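Local coordinates for protein transcriptional regulator PA3341 (Pseudomonas aeruginosa, PDB 2FBH) that probably binds DNA as a dimeric MarR-family winged helix-turn-helix transcription factor, with zinc ions bound in the crystal, at residues A[11-14]-A[15-19]; A[42-45]-A[46-50]; A[63-66]-A[67-70]; A[138-141]-A[142-146]. All blocks are in the same frame, centred on the assembly; numbering follows the deposited sequence. Where two conformers were deposited one is given.

Contact 1: residues A[11-14]-A[15-19]; sequences FGTL and LAQTS. With SO4 (sulfate ion), chain E.
The opening turns of helix 11-29, where Phe11 to Leu14 pass their carbonyls to the amides of Leu15 to Thr18, form an anion-holding helix N terminus at the dimer interface. Two donors grip Leu14 O. Thr18 N approaches nearly along the C=O direction at 3.0 Å, while Thr18 OG1, 2.8 Å from Leu14 O, arrives from above the carbonyl plane, 39° out of it. One step earlier, the CG of Gln17 is anti to its own carbonyl carbon (chi1 -72°), which lays it 3.2 Å from Thr13 O; the extended chain then crosses the Thr13 methyl, with Gln17 NE2 3.5 Å from Thr13 CG2. Thr13 turns its hydroxyl the other way. OG1 sits beside its own backbone N (chi1 -67°), and both donate to sulfate O3, the OG1 bond at 2.8 Å and the N-H bond weak. Gly12 N donates to sulfate O1 at 2.9 Å, and with no side chain on Gly12, sulfate O2 comes to 3.4 Å from its CA. Arg23, Arg48 and Arg117 of the second subunit complete the site, and Leu15 packs on its own counterpart there. Amides at a helix start, a hydroxyl and three arginines from the partner imply an anion pocket shared by both chains, occupied here by sulfate probably taken from the crystallisation liquor.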
loop_
_atom_site.group_PDB
_atom_site.type_symbol
_atom_site.label_atom_id
_atom_site.label_comp_id
_atom_site.label_asym_id
_atom_site.label_seq_id
_atom_site.Cartn_x
_atom_site.Cartn_y
_atom_site.Cartn_z
ATOM N N PHE A 11 6.311 -6.479 11.711
ATOM C CA PHE A 11 4.929 -6.759 11.470
ATOM C C PHE A 11 4.379 -5.803 10.411
ATOM O O PHE A 11 3.570 -6.227 9.553
ATOM C CB PHE A 11 4.206 -6.477 12.793
ATOM C CG PHE A 11 2.764 -6.872 12.780
ATOM C CD1 PHE A 11 2.331 -7.981 13.477
ATOM C CD2 PHE A 11 1.828 -6.112 12.132
ATOM C CE1 PHE A 11 0.984 -8.322 13.480
ATOM C CE2 PHE A 11 0.489 -6.474 12.116
ATOM C CZ PHE A 11 0.090 -7.584 12.780
ATOM N N GLY A 12 4.735 -4.506 10.489
ATOM C CA GLY A 12 4.160 -3.555 9.544
ATOM C C GLY A 12 4.622 -3.886 8.111
ATOM O O GLY A 12 3.859 -3.725 7.159
ATOM N N THR A 13 5.862 -4.349 7.994
ATOM C CA THR A 13 6.400 -4.689 6.691
ATOM C C THR A 13 5.696 -5.894 6.117
ATOM O O THR A 13 5.393 -5.904 4.929
ATOM C CB THR A 13 7.918 -4.952 6.723
ATOM O OG1 THR A 13 8.556 -3.709 7.017
ATOM C CG2 THR A 13 8.339 -5.375 5.361
ATOM N N LEU A 14 5.382 -6.893 6.957
ATOM C CA LEU A 14 4.669 -8.105 6.449
ATOM C C LEU A 14 3.269 -7.675 5.951
ATOM O O LEU A 14 2.816 -8.047 4.847
ATOM C CB LEU A 14 4.529 -9.144 7.550
ATOM C CG LEU A 14 3.631 -10.340 7.124
ATOM C CD1 LEU A 14 4.200 -11.177 5.972
ATOM C CD2 LEU A 14 3.386 -11.164 8.421
ATOM N N LEU A 15 2.606 -6.773 6.686
ATOM C CA LEU A 15 1.300 -6.314 6.263
ATOM C C LEU A 15 1.384 -5.566 4.922
ATOM O O LEU A 15 0.601 -5.794 4.018
ATOM C CB LEU A 15 0.708 -5.393 7.375
ATOM C CG LEU A 15 -0.512 -4.602 7.084
ATOM C CD1 LEU A 15 -1.590 -5.624 6.763
ATOM C CD2 LEU A 15 -0.884 -3.875 8.404
ATOM N N ALA A 16 2.405 -4.707 4.806
ATOM C CA ALA A 16 2.500 -3.901 3.555
ATOM C C ALA A 16 2.807 -4.781 2.370
ATOM O O ALA A 16 2.304 -4.559 1.223
ATOM C CB ALA A 16 3.578 -2.895 3.751
ATOM N N GLN A 17 3.701 -5.738 2.583
ATOM C CA GLN A 17 4.079 -6.663 1.497
ATOM C C GLN A 17 2.914 -7.539 1.013
ATOM O O GLN A 17 2.783 -7.774 -0.212
ATOM C CB GLN A 17 5.238 -7.523 1.958
ATOM C CG GLN A 17 6.566 -6.712 2.038
ATOM C CD GLN A 17 7.764 -7.634 2.399
ATOM O OE1 GLN A 17 7.598 -8.853 2.592
ATOM N NE2 GLN A 17 9.002 -7.043 2.413
ATOM N N THR A 18 2.095 -8.009 1.962
ATOM C CA THR A 18 0.963 -8.859 1.647
ATOM C C THR A 18 -0.069 -8.027 0.883
ATOM O O THR A 18 -0.595 -8.466 -0.117
ATOM C CB THR A 18 0.327 -9.419 2.946
ATOM O OG1 THR A 18 1.311 -10.141 3.704
ATOM C CG2 THR A 18 -0.780 -10.406 2.558
ATOM N N SER A 19 -0.333 -6.810 1.379
ATOM C CA SER A 19 -1.233 -5.871 0.708
ATOM C C SER A 19 -0.721 -5.552 -0.717
ATOM O O SER A 19 -1.517 -5.590 -1.639
ATOM C CB SER A 19 -1.461 -4.628 1.528
ATOM O OG SER A 19 -2.593 -3.928 0.887
HETATM S S SO4 E . 7.469 -2.106 10.753
HETATM O O1 SO4 E . 6.931 -3.054 11.689
HETATM O O2 SO4 E . 6.463 -1.188 10.207
HETATM O O3 SO4 E . 7.955 -2.919 9.654
HETATM O O4 SO4 E . 8.575 -1.348 11.430
#

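Contact 2: residues A[42-45]-A[46-50]; sequences VLLH and LARHR. With ZN (zinc ion), chain D; SO4 (sulfate ion), chain B.
Leu44 lays its branches against the guanidinium of Arg48: CD1 stands 3.5 Å above the plane, and CD2 is 3.3 Å from Arg48 NE. The arginine chain is extended from CG to NE, which carries its two terminal nitrogens clear of the helix to sulfate, NH1 donating to O3 at 3.0 Å and NH2 to O4 at 2.9 Å. NH2 also forms a salt bridge with Glu110, and Tyr10 of the second subunit adds a cation-pi contact. All this happens at the C-terminal end of helix 39-48, part of the winged-helix core of the MarR fold, whose apolar side holds Val42 against helix 66-78 and Leu46 against strand 95-98. In that last turn His45 O accepts from His49 N at 3.2 Å and weakly from Arg48 N, and the His49 ring brings CD2 edge-on to the same oxygen. His49 leaves helical geometry there; its CG, beside the backbone N (chi1 -58°), swings the ring back so that NE2 binds zinc at 2.0 Å. Water 1 is a second ligand at 2.1 Å from the metal and sits over one face of the His45 ring. His45 ND1, also part of the site, is farther from zinc at 2.8 Å and hydrogen-bonds to Ser61 OG.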
loop_
_atom_site.group_PDB
_atom_site.type_symbol
_atom_site.label_atom_id
_atom_site.label_comp_id
_atom_site.label_asym_id
_atom_site.label_seq_id
_atom_site.Cartn_x
_atom_site.Cartn_y
_atom_site.Cartn_z
ATOM N N VAL A 42 -10.604 3.141 -7.813
ATOM C CA VAL A 42 -11.637 4.154 -7.698
ATOM C C VAL A 42 -13.015 3.579 -8.082
ATOM O O VAL A 42 -13.937 3.709 -7.299
ATOM C CB VAL A 42 -11.244 5.433 -8.527
ATOM C CG1 VAL A 42 -12.393 6.433 -8.549
ATOM C CG2 VAL A 42 -9.949 6.102 -7.908
ATOM N N LEU A 43 -13.142 2.924 -9.270
ATOM C CA LEU A 43 -14.348 2.246 -9.718
ATOM C C LEU A 43 -14.808 1.234 -8.699
ATOM O O LEU A 43 -15.976 1.166 -8.348
ATOM C CB LEU A 43 -14.072 1.501 -11.016
ATOM C CG LEU A 43 -13.943 2.419 -12.232
ATOM C CD1 LEU A 43 -13.855 1.546 -13.489
ATOM C CD2 LEU A 43 -15.218 3.426 -12.381
ATOM N N LEU A 44 -13.848 0.466 -8.178
ATOM C CA LEU A 44 -14.251 -0.607 -7.263
ATOM C C LEU A 44 -14.864 0.035 -6.031
ATOM O O LEU A 44 -15.918 -0.401 -5.586
ATOM C CB LEU A 44 -13.044 -1.424 -6.879
ATOM C CG LEU A 44 -13.214 -2.902 -6.926
ATOM C CD1 LEU A 44 -12.145 -3.489 -6.027
ATOM C CD2 LEU A 44 -14.648 -3.359 -6.610
ATOM N N HIS A 45 -14.244 1.097 -5.510
ATOM C CA HIS A 45 -14.758 1.745 -4.326
ATOM C C HIS A 45 -16.099 2.458 -4.552
ATOM O O HIS A 45 -16.984 2.450 -3.685
ATOM C CB HIS A 45 -13.704 2.656 -3.758
ATOM C CG HIS A 45 -12.586 1.906 -3.069
ATOM N ND1 HIS A 45 -12.269 2.096 -1.735
ATOM C CD2 HIS A 45 -11.754 0.929 -3.513
ATOM C CE1 HIS A 45 -11.246 1.314 -1.408
ATOM N NE2 HIS A 45 -10.917 0.596 -2.469
ATOM N N LEU A 46 -16.282 3.025 -5.745
ATOM C CA LEU A 46 -17.577 3.579 -6.094
ATOM C C LEU A 46 -18.639 2.511 -6.136
ATOM O O LEU A 46 -19.790 2.743 -5.754
ATOM C CB LEU A 46 -17.492 4.287 -7.473
ATOM C CG LEU A 46 -16.816 5.628 -7.371
ATOM C CD1 LEU A 46 -16.597 6.143 -8.847
ATOM C CD2 LEU A 46 -17.641 6.636 -6.605
ATOM N N ALA A 47 -18.283 1.347 -6.643
ATOM C CA ALA A 47 -19.239 0.264 -6.801
ATOM C C ALA A 47 -19.694 -0.217 -5.427
ATOM O O ALA A 47 -20.812 -0.767 -5.285
ATOM C CB ALA A 47 -18.574 -0.886 -7.496
ATOM N N ARG A 48 -18.799 -0.078 -4.463
ATOM C CA ARG A 48 -19.014 -0.710 -3.143
ATOM C C ARG A 48 -19.690 0.130 -2.101
ATOM O O ARG A 48 -20.178 -0.400 -1.088
ATOM C CB ARG A 48 -17.703 -1.175 -2.572
ATOM C CG ARG A 48 -17.245 -2.417 -3.308
ATOM C CD ARG A 48 -15.878 -2.878 -2.791
ATOM N NE ARG A 48 -15.529 -4.100 -3.527
ATOM C CZ ARG A 48 -14.372 -4.742 -3.388
ATOM N NH1 ARG A 48 -13.473 -4.283 -2.519
ATOM N NH2 ARG A 48 -14.151 -5.873 -4.067
ATOM N N HIS A 49 -19.698 1.432 -2.291
ATOM C CA HIS A 49 -20.474 2.218 -1.351
ATOM C C HIS A 49 -21.834 2.605 -1.892
ATOM O O HIS A 49 -22.001 2.720 -3.113
ATOM C CB HIS A 49 -19.582 3.302 -0.806
ATOM C CG HIS A 49 -18.374 2.724 -0.147
ATOM N ND1 HIS A 49 -18.391 2.237 1.144
ATOM C CD2 HIS A 49 -17.153 2.416 -0.645
ATOM C CE1 HIS A 49 -17.210 1.731 1.441
ATOM N NE2 HIS A 49 -16.441 1.827 0.373
ATOM N N ARG A 50 -22.870 2.676 -1.045
ATOM C CA ARG A 50 -24.176 3.065 -1.649
ATOM C C ARG A 50 -24.319 4.571 -1.848
ATOM O O ARG A 50 -24.954 5.018 -2.818
ATOM C CB ARG A 50 -25.413 2.498 -0.960
ATOM C CG ARG A 50 -26.559 2.364 -1.968
ATOM C CD ARG A 50 -27.934 2.659 -1.355
ATOM N NE ARG A 50 -28.180 4.087 -1.163
ATOM C CZ ARG A 50 -27.825 4.779 -0.083
ATOM N NH1 ARG A 50 -27.205 4.191 0.940
ATOM N NH2 ARG A 50 -28.088 6.071 -0.021
HETATM ZN ZN ZN D . -14.786 2.254 -0.599
HETATM S S SO4 B . -11.037 -7.130 -1.795
HETATM O O1 SO4 B . -11.261 -8.156 -0.816
HETATM O O2 SO4 B . -9.639 -7.034 -2.232
HETATM O O3 SO4 B . -11.359 -5.895 -1.105
HETATM O O4 SO4 B . -11.947 -7.381 -2.963
HETATM O O HOH W 1 -14.468 0.186 -0.305
#

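Contact 3: residues A[63-66]-A[67-70]; sequences GVEG and PTLA
Glu65 O and Gly66 O accept the first i+4 backbone bonds of helix 66-78, from Leu69 N at 3.0 Å and Ala70 N at 2.9 Å. Glu65 occupies the N-cap position. Its N-H is met by water 2 at 2.9 Å, and the same water lies 2.8 Å from Thr68 OG1. In a capping box the side chain of the third helical residue would accept that N-H directly; here water spans the gap. Thr68 has OG1 beside its backbone N (chi1 -64°), which faces the hydroxyl to the water and leaves the methyl for packing. Outside these bonds Val64 reaches over the first turn with both branches. CG2 meets Thr68 CG2 at 3.3 Å, tighter than usual for two methyls, and CG1 rests 3.8 Å from Leu69 CB, the side chains crossing at about a right angle. Val64 chi1, 95°, falls off the staggered positions, consistent with some strain beside that short contact. The end of Leu69 packs on Leu58 and Ala59 of helix 55-62. Gly63, with positive phi, ends that helix, and Pro67 stands in the first turn of the next. This is the turn of a helix-turn-helix, leading into what is, as in other MarR proteins, the probable recognition helix.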
loop_
_atom_site.group_PDB
_atom_site.type_symbol
_atom_site.label_atom_id
_atom_site.label_comp_id
_atom_site.label_asym_id
_atom_site.label_seq_id
_atom_site.Cartn_x
_atom_site.Cartn_y
_atom_site.Cartn_z
ATOM N N GLY A 63 -7.129 5.835 -1.185
ATOM C CA GLY A 63 -5.896 5.948 -0.433
ATOM C C GLY A 63 -4.874 6.862 -1.058
ATOM O O GLY A 63 -3.686 6.569 -1.030
ATOM N N VAL A 64 -5.341 7.971 -1.624
ATOM C CA VAL A 64 -4.542 8.758 -2.546
ATOM C C VAL A 64 -4.845 10.190 -2.183
ATOM O O VAL A 64 -5.940 10.478 -1.652
ATOM C CB VAL A 64 -4.981 8.406 -3.997
ATOM C CG1 VAL A 64 -6.005 9.390 -4.520
ATOM C CG2 VAL A 64 -3.802 8.253 -4.947
ATOM N N GLU A 65 -3.885 11.084 -2.448
ATOM C CA GLU A 65 -4.047 12.540 -2.276
ATOM C C GLU A 65 -5.113 13.054 -3.242
ATOM O O GLU A 65 -5.305 12.467 -4.306
ATOM C CB GLU A 65 -2.720 13.247 -2.577
ATOM C CG GLU A 65 -2.580 14.693 -2.072
ATOM C CD GLU A 65 -1.336 15.385 -2.634
ATOM O OE1 GLU A 65 -0.761 14.844 -3.599
ATOM O OE2 GLU A 65 -0.939 16.465 -2.131
ATOM N N GLY A 66 -5.778 14.152 -2.877
ATOM C CA GLY A 66 -6.817 14.769 -3.699
ATOM C C GLY A 66 -6.455 15.108 -5.137
ATOM O O GLY A 66 -7.177 14.709 -6.048
ATOM N N PRO A 67 -5.386 15.898 -5.347
ATOM C CA PRO A 67 -4.862 16.142 -6.710
ATOM C C PRO A 67 -4.560 14.890 -7.570
ATOM O O PRO A 67 -4.684 14.936 -8.804
ATOM C CB PRO A 67 -3.557 16.923 -6.466
ATOM C CG PRO A 67 -3.363 16.970 -4.951
ATOM C CD PRO A 67 -4.706 16.735 -4.343
ATOM N N THR A 68 -4.099 13.817 -6.927
ATOM C CA THR A 68 -3.921 12.563 -7.611
ATOM C C THR A 68 -5.269 12.041 -8.023
ATOM O O THR A 68 -5.445 11.654 -9.179
ATOM C CB THR A 68 -3.200 11.512 -6.745
ATOM O OG1 THR A 68 -1.889 11.994 -6.480
ATOM C CG2 THR A 68 -3.054 10.225 -7.492
ATOM N N LEU A 69 -6.234 12.035 -7.099
ATOM C CA LEU A 69 -7.574 11.530 -7.476
ATOM C C LEU A 69 -8.157 12.388 -8.639
ATOM O O LEU A 69 -8.820 11.859 -9.485
ATOM C CB LEU A 69 -8.573 11.479 -6.283
ATOM C CG LEU A 69 -9.910 10.791 -6.567
ATOM C CD1 LEU A 69 -9.778 9.322 -6.954
ATOM C CD2 LEU A 69 -10.916 10.997 -5.420
ATOM N N ALA A 70 -7.952 13.697 -8.640
ATOM C CA ALA A 70 -8.547 14.540 -9.695
ATOM C C ALA A 70 -8.125 14.047 -11.082
ATOM O O ALA A 70 -8.963 13.987 -11.960
ATOM C CB ALA A 70 -8.190 15.995 -9.543
HETATM O O HOH W 2 -1.480 10.694 -3.989
#

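Contact 4: residues A[138-141]-A[142-146]; sequences RILA and NLENR
Ile139 and Leu143 form the tightly packed side of this C-terminal helical turn: the two side chains lie side by side, pointing the same way, with Ile139 CG2 3.8 Å from Leu143 CD1, and both are buried. The Leu143 CG, anti to its carbonyl carbon, also brings the chain over Ile139 O, with CG at 3.6 Å. Elsewhere polar groups carry the contact. Arg138 is bent at chi2 (55°), which turns its guanidinium toward Asn142, one turn on, and Asn142 OD1 meets the guanidinium edge in its plane. Arg138 NE donates to Asn142 OD1 at 2.8 Å, fairly straight at 163°, and NH1 adds a weak bond to the same oxygen. NE stands above the amide's carbonyl plane, and the two flat groups are 76° apart. Asn142 ND2 is satisfied by Val120 O and Thr122 O of the second subunit. The exposed side is looser. Glu144 is extended, and its OE2 lies 3.8 Å from Leu140 CD1 without a polar partner across this contact. Asn145 leaves helical backbone angles but still donates its N-H to Ala141 O at 2.7 Å. This end of helix 126-144 rests on the second subunit: Ile124 of the second subunit meets Arg138 and Ile139, Ala21 and Glu25 of its helix 11-29 meet Leu140 and Leu143, and Asp119 of the second subunit, close to the end of helix 102-120, forms a salt bridge with Arg146.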
loop_
_atom_site.group_PDB
_atom_site.type_symbol
_atom_site.label_atom_id
_atom_site.label_comp_id
_atom_site.label_asym_id
_atom_site.label_seq_id
_atom_site.Cartn_x
_atom_site.Cartn_y
_atom_site.Cartn_z
ATOM N N ARG A 138 -8.344 -3.549 15.081
ATOM C CA ARG A 138 -7.785 -2.880 16.293
ATOM C C ARG A 138 -6.612 -2.026 15.932
ATOM O O ARG A 138 -6.468 -0.891 16.407
ATOM C CB ARG A 138 -7.420 -3.859 17.408
ATOM C CG ARG A 138 -6.926 -3.110 18.666
ATOM C CD ARG A 138 -7.925 -2.046 19.190
ATOM N NE ARG A 138 -7.197 -1.224 20.175
ATOM C CZ ARG A 138 -7.105 -1.489 21.490
ATOM N NH1 ARG A 138 -6.396 -0.656 22.276
ATOM N NH2 ARG A 138 -7.711 -2.548 22.033
ATOM N N ILE A 139 -5.769 -2.536 15.034
ATOM C CA ILE A 139 -4.624 -1.704 14.562
ATOM C C ILE A 139 -5.180 -0.453 13.923
ATOM O O ILE A 139 -4.764 0.691 14.197
ATOM C CB ILE A 139 -3.727 -2.531 13.561
ATOM C CG1 ILE A 139 -2.995 -3.706 14.316
ATOM C CG2 ILE A 139 -2.762 -1.542 12.805
ATOM C CD1 ILE A 139 -2.361 -4.720 13.339
ATOM N N LEU A 140 -6.127 -0.616 12.996
ATOM C CA LEU A 140 -6.727 0.585 12.418
ATOM C C LEU A 140 -7.364 1.555 13.420
ATOM O O LEU A 140 -7.195 2.787 13.273
ATOM C CB LEU A 140 -7.739 0.159 11.364
ATOM C CG LEU A 140 -8.256 1.132 10.327
ATOM C CD1 LEU A 140 -7.108 1.708 9.516
ATOM C CD2 LEU A 140 -9.360 0.352 9.416
ATOM N N ALA A 141 -8.055 1.026 14.432
ATOM C CA ALA A 141 -8.658 1.931 15.462
ATOM C C ALA A 141 -7.561 2.613 16.223
ATOM O O ALA A 141 -7.712 3.835 16.565
ATOM C CB ALA A 141 -9.504 1.094 16.411
ATOM N N ASN A 142 -6.462 1.896 16.498
ATOM C CA ASN A 142 -5.339 2.514 17.243
ATOM C C ASN A 142 -4.781 3.666 16.436
ATOM O O ASN A 142 -4.322 4.706 16.996
ATOM C CB ASN A 142 -4.237 1.544 17.577
ATOM C CG ASN A 142 -4.629 0.567 18.692
ATOM O OD1 ASN A 142 -5.498 0.876 19.512
ATOM N ND2 ASN A 142 -3.963 -0.569 18.750
ATOM N N LEU A 143 -4.786 3.472 15.137
ATOM C CA LEU A 143 -4.251 4.534 14.258
ATOM C C LEU A 143 -5.221 5.681 14.137
ATOM O O LEU A 143 -4.792 6.817 14.024
ATOM C CB LEU A 143 -3.901 3.989 12.867
ATOM C CG LEU A 143 -2.580 3.225 12.915
ATOM C CD1 LEU A 143 -2.456 2.157 11.815
ATOM C CD2 LEU A 143 -1.424 4.208 12.793
ATOM N N GLU A 144 -6.503 5.371 14.080
ATOM C CA GLU A 144 -7.547 6.364 13.766
ATOM C C GLU A 144 -7.867 7.140 15.012
ATOM O O GLU A 144 -8.132 8.319 14.946
ATOM C CB GLU A 144 -8.783 5.684 13.162
ATOM C CG GLU A 144 -8.463 5.265 11.672
ATOM C CD GLU A 144 -9.598 4.635 10.871
ATOM O OE1 GLU A 144 -10.576 4.109 11.435
ATOM O OE2 GLU A 144 -9.466 4.660 9.620
ATOM N N ASN A 145 -7.783 6.470 16.156
ATOM C CA ASN A 145 -7.792 7.119 17.460
ATOM C C ASN A 145 -6.404 7.702 17.836
ATOM O O ASN A 145 -5.993 7.649 18.994
ATOM C CB ASN A 145 -8.299 6.137 18.549
ATOM C CG ASN A 145 -9.731 5.615 18.285
ATOM O OD1 ASN A 145 -10.579 6.350 17.797
ATOM N ND2 ASN A 145 -10.009 4.359 18.674
ATOM N N ARG A 146 -5.692 8.276 16.863
ATOM C CA ARG A 146 -4.457 9.051 17.141
ATOM C C ARG A 146 -4.646 10.558 17.432
ATOM O O ARG A 146 -5.613 11.196 16.986
ATOM C CB ARG A 146 -3.387 8.845 16.051
ATOM C CG ARG A 146 -3.039 7.361 15.776
ATOM C CD ARG A 146 -1.561 7.038 15.564
ATOM N NE ARG A 146 -0.783 7.235 16.787
ATOM C CZ ARG A 146 -0.718 6.389 17.814
ATOM N NH1 ARG A 146 0.004 6.724 18.874
ATOM N NH2 ARG A 146 -1.361 5.221 17.800
#

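How the contacts relate
From the N terminus the four contacts follow in series; each joins consecutive residues, so none closes a long loop, and none nests in or crosses another. Contact 1 starts helix 11-29, contact 2 ends helix 39-48, contact 3 turns from helix 55-62 into helix 66-78, and contact 4 ends helix 126-144. Two direct touches tie them. Phe11 CE2 packs on Ile139 CD1 at 3.6 Å, bringing the chain's two ends together in the dimerisation region, and Val42 CG2 meets Leu69 CD1 at 3.4 Å inside the winged-helix part. The sulfate at contact 1 of one subunit is also bound by Arg48 of contact 2 of the other subunit, and the reverse holds for the second sulfate.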